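PDB 4RN7: N-acetylmuramoyl-L-alanine amidase from Peptoclostridium difficile, which probably hydrolyses the amide bond between N-acetylmuramic acid and L-alanine in cell-wall peptidoglycan, as a zinc-dependent amidase. Local coordinates for residues S80-A85 against A144-C149. Sequence-based numbering, arbitrary orientation.
With ZN (zinc ion), chain B.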
loop_
_atom_site.group_PDB
_atom_site.type_symbol
_atom_site.label_atom_id
_atom_site.label_comp_id
_atom_site.label_asym_id
_atom_site.label_seq_id
_atom_site.Cartn_x
_atom_site.Cartn_y
_atom_site.Cartn_z
ATOM N N SER A 80 -1.857 0.652 3.145
ATOM C CA SER A 80 -0.455 0.577 3.535
ATOM C C SER A 80 0.332 0.120 2.318
ATOM O O SER A 80 -0.119 -0.765 1.578
ATOM C CB SER A 80 -0.266 -0.412 4.684
ATOM O OG SER A 80 1.073 -0.405 5.160
ATOM N N ILE A 81 1.496 0.725 2.112
ATOM C CA ILE A 81 2.308 0.435 0.926
ATOM C C ILE A 81 3.614 -0.223 1.359
ATOM O O ILE A 81 4.399 0.388 2.085
ATOM C CB ILE A 81 2.633 1.738 0.176
ATOM C CG1 ILE A 81 1.337 2.384 -0.347
ATOM C CG2 ILE A 81 3.603 1.468 -0.971
ATOM C CD1 ILE A 81 0.590 1.518 -1.377
ATOM N N HIS A 82 3.843 -1.463 0.927
ATOM C CA HIS A 82 5.048 -2.205 1.291
ATOM C C HIS A 82 5.610 -2.876 0.038
ATOM O O HIS A 82 4.978 -2.833 -1.008
ATOM C CB HIS A 82 4.717 -3.298 2.301
ATOM C CG HIS A 82 4.636 -2.820 3.715
ATOM N ND1 HIS A 82 5.572 -3.170 4.661
ATOM C CD2 HIS A 82 3.730 -2.035 4.351
ATOM C CE1 HIS A 82 5.252 -2.624 5.822
ATOM N NE2 HIS A 82 4.135 -1.934 5.666
ATOM N N LEU A 83 6.803 -3.461 0.145
ATOM C CA LEU A 83 7.337 -4.320 -0.922
ATOM C C LEU A 83 7.545 -5.694 -0.317
ATOM O O LEU A 83 7.872 -5.834 0.866
ATOM C CB LEU A 83 8.665 -3.800 -1.471
ATOM C CG LEU A 83 8.674 -2.358 -1.991
ATOM C CD1 LEU A 83 10.085 -1.945 -2.416
ATOM C CD2 LEU A 83 7.701 -2.226 -3.155
ATOM N N ASN A 84 7.360 -6.721 -1.124
ATOM C CA ASN A 84 7.472 -8.059 -0.614
ATOM C C ASN A 84 8.933 -8.503 -0.556
ATOM O O ASN A 84 9.827 -7.877 -1.155
ATOM C CB ASN A 84 6.647 -9.010 -1.491
ATOM C CG ASN A 84 5.910 -10.057 -0.678
ATOM O OD1 ASN A 84 6.421 -10.537 0.332
ATOM N ND2 ASN A 84 4.705 -10.417 -1.114
ATOM N N ALA A 85 9.175 -9.589 0.167
ATOM C CA ALA A 85 10.511 -10.156 0.249
ATOM C C ALA A 85 10.411 -11.656 0.451
ATOM O O ALA A 85 9.556 -12.126 1.206
ATOM C CB ALA A 85 11.288 -9.530 1.402
ATOM N N ALA A 144 -9.194 -1.663 5.641
ATOM C CA ALA A 144 -7.748 -1.479 5.594
ATOM C C ALA A 144 -7.092 -2.577 4.761
ATOM O O ALA A 144 -7.410 -3.765 4.924
ATOM C CB ALA A 144 -7.173 -1.493 7.006
ATOM N N ILE A 145 -6.171 -2.180 3.884
ATOM C CA ILE A 145 -5.411 -3.136 3.082
ATOM C C ILE A 145 -3.928 -2.787 3.125
ATOM O O ILE A 145 -3.555 -1.649 3.444
ATOM C CB ILE A 145 -5.888 -3.190 1.608
ATOM C CG1 ILE A 145 -5.697 -1.827 0.917
ATOM C CG2 ILE A 145 -7.344 -3.662 1.540
ATOM C CD1 ILE A 145 -5.978 -1.842 -0.588
ATOM N N LEU A 146 -3.085 -3.773 2.824
ATOM C CA LEU A 146 -1.654 -3.542 2.695
ATOM C C LEU A 146 -1.282 -4.138 1.356
ATOM O O LEU A 146 -1.538 -5.316 1.111
ATOM C CB LEU A 146 -0.867 -4.226 3.829
ATOM C CG LEU A 146 0.667 -4.087 3.815
ATOM C CD1 LEU A 146 1.220 -4.138 5.232
ATOM C CD2 LEU A 146 1.347 -5.164 2.952
ATOM N N ILE A 147 -0.709 -3.313 0.484
ATOM C CA ILE A 147 -0.320 -3.793 -0.832
ATOM C C ILE A 147 1.167 -4.096 -0.847
ATOM O O ILE A 147 1.971 -3.209 -0.563
ATOM C CB ILE A 147 -0.621 -2.758 -1.923
ATOM C CG1 ILE A 147 -2.053 -2.233 -1.781
ATOM C CG2 ILE A 147 -0.457 -3.398 -3.314
ATOM C CD1 ILE A 147 -2.351 -0.999 -2.621
ATOM N N GLU A 148 1.521 -5.338 -1.202
ATOM C CA GLU A 148 2.919 -5.744 -1.354
ATOM C C GLU A 148 3.271 -5.545 -2.823
ATOM O O GLU A 148 2.930 -6.372 -3.670
ATOM C CB GLU A 148 3.124 -7.213 -0.956
ATOM C CG GLU A 148 2.899 -7.501 0.552
ATOM C CD GLU A 148 4.042 -7.022 1.429
ATOM O OE1 GLU A 148 4.915 -6.288 0.937
ATOM O OE2 GLU A 148 4.075 -7.367 2.628
ATOM N N CYS A 149 3.964 -4.447 -3.110
ATOM C CA CYS A 149 4.055 -3.935 -4.477
ATOM C C CYS A 149 5.165 -4.557 -5.324
ATOM O O CYS A 149 5.786 -3.865 -6.139
ATOM C CB CYS A 149 4.220 -2.419 -4.467
ATOM S SG CYS A 149 2.781 -1.541 -3.779
HETATM ZN ZN ZN B . 7.406 -4.143 4.500
HETATM O O HOH W 1 3.939 -9.039 -3.618
#
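Strand 80-84 runs parallel to 144-149 at the centre of the mixed sheet of the Amidase_3 (MurNAc-LAA) domain, bridging S80 to L146, I81 to I147 and H82 to E148, with the short axes twisted 37° apart. Four backbone bonds zip them together: S80 N to I145 O, I147 N to S80 O (2.8 Å), H82 N to I147 O and C149 N to H82 O (2.8 Å), all close to straight. S80, H82, L146 and E148 project from one face of the sheet, I81 and I147 from the other. On that second face I81 and I147 lie side by side, CD1 against CD1 at 4.1 Å, with helix 28-44 packing on I81 and helix 107-122 on I147. Farther along, L83 CD2 rests on C149 CB (3.7 Å).

On the zinc face, H82 binds the metal through ND1 at 2.1 Å, and H12 and E28 complete the protein ligands. L146, its CG anti to the backbone N, crosses the imidazole at about a right angle and sets CD1 3.4 Å from H82 CD2. S80 OG lies at the edge of that ring, in its plane, and is hydrogen-bonded to D9. E148 bends at chi2 (-75°), bringing OE1 to 3.3 Å from H82 CB; its carboxylate stacks on the N84 amide, the planes 19° apart. A water accepts from N84 ND2 and donates to E148 O, linking N84, at the end of its strand, to the E148 backbone.

The metal ligand thus stands on a strand bonded to neighbours on both sides, with L146 packed against its imidazole. E148 OE2 lies 5.0 Å from the zinc, beside the metal centre but not among its ligands.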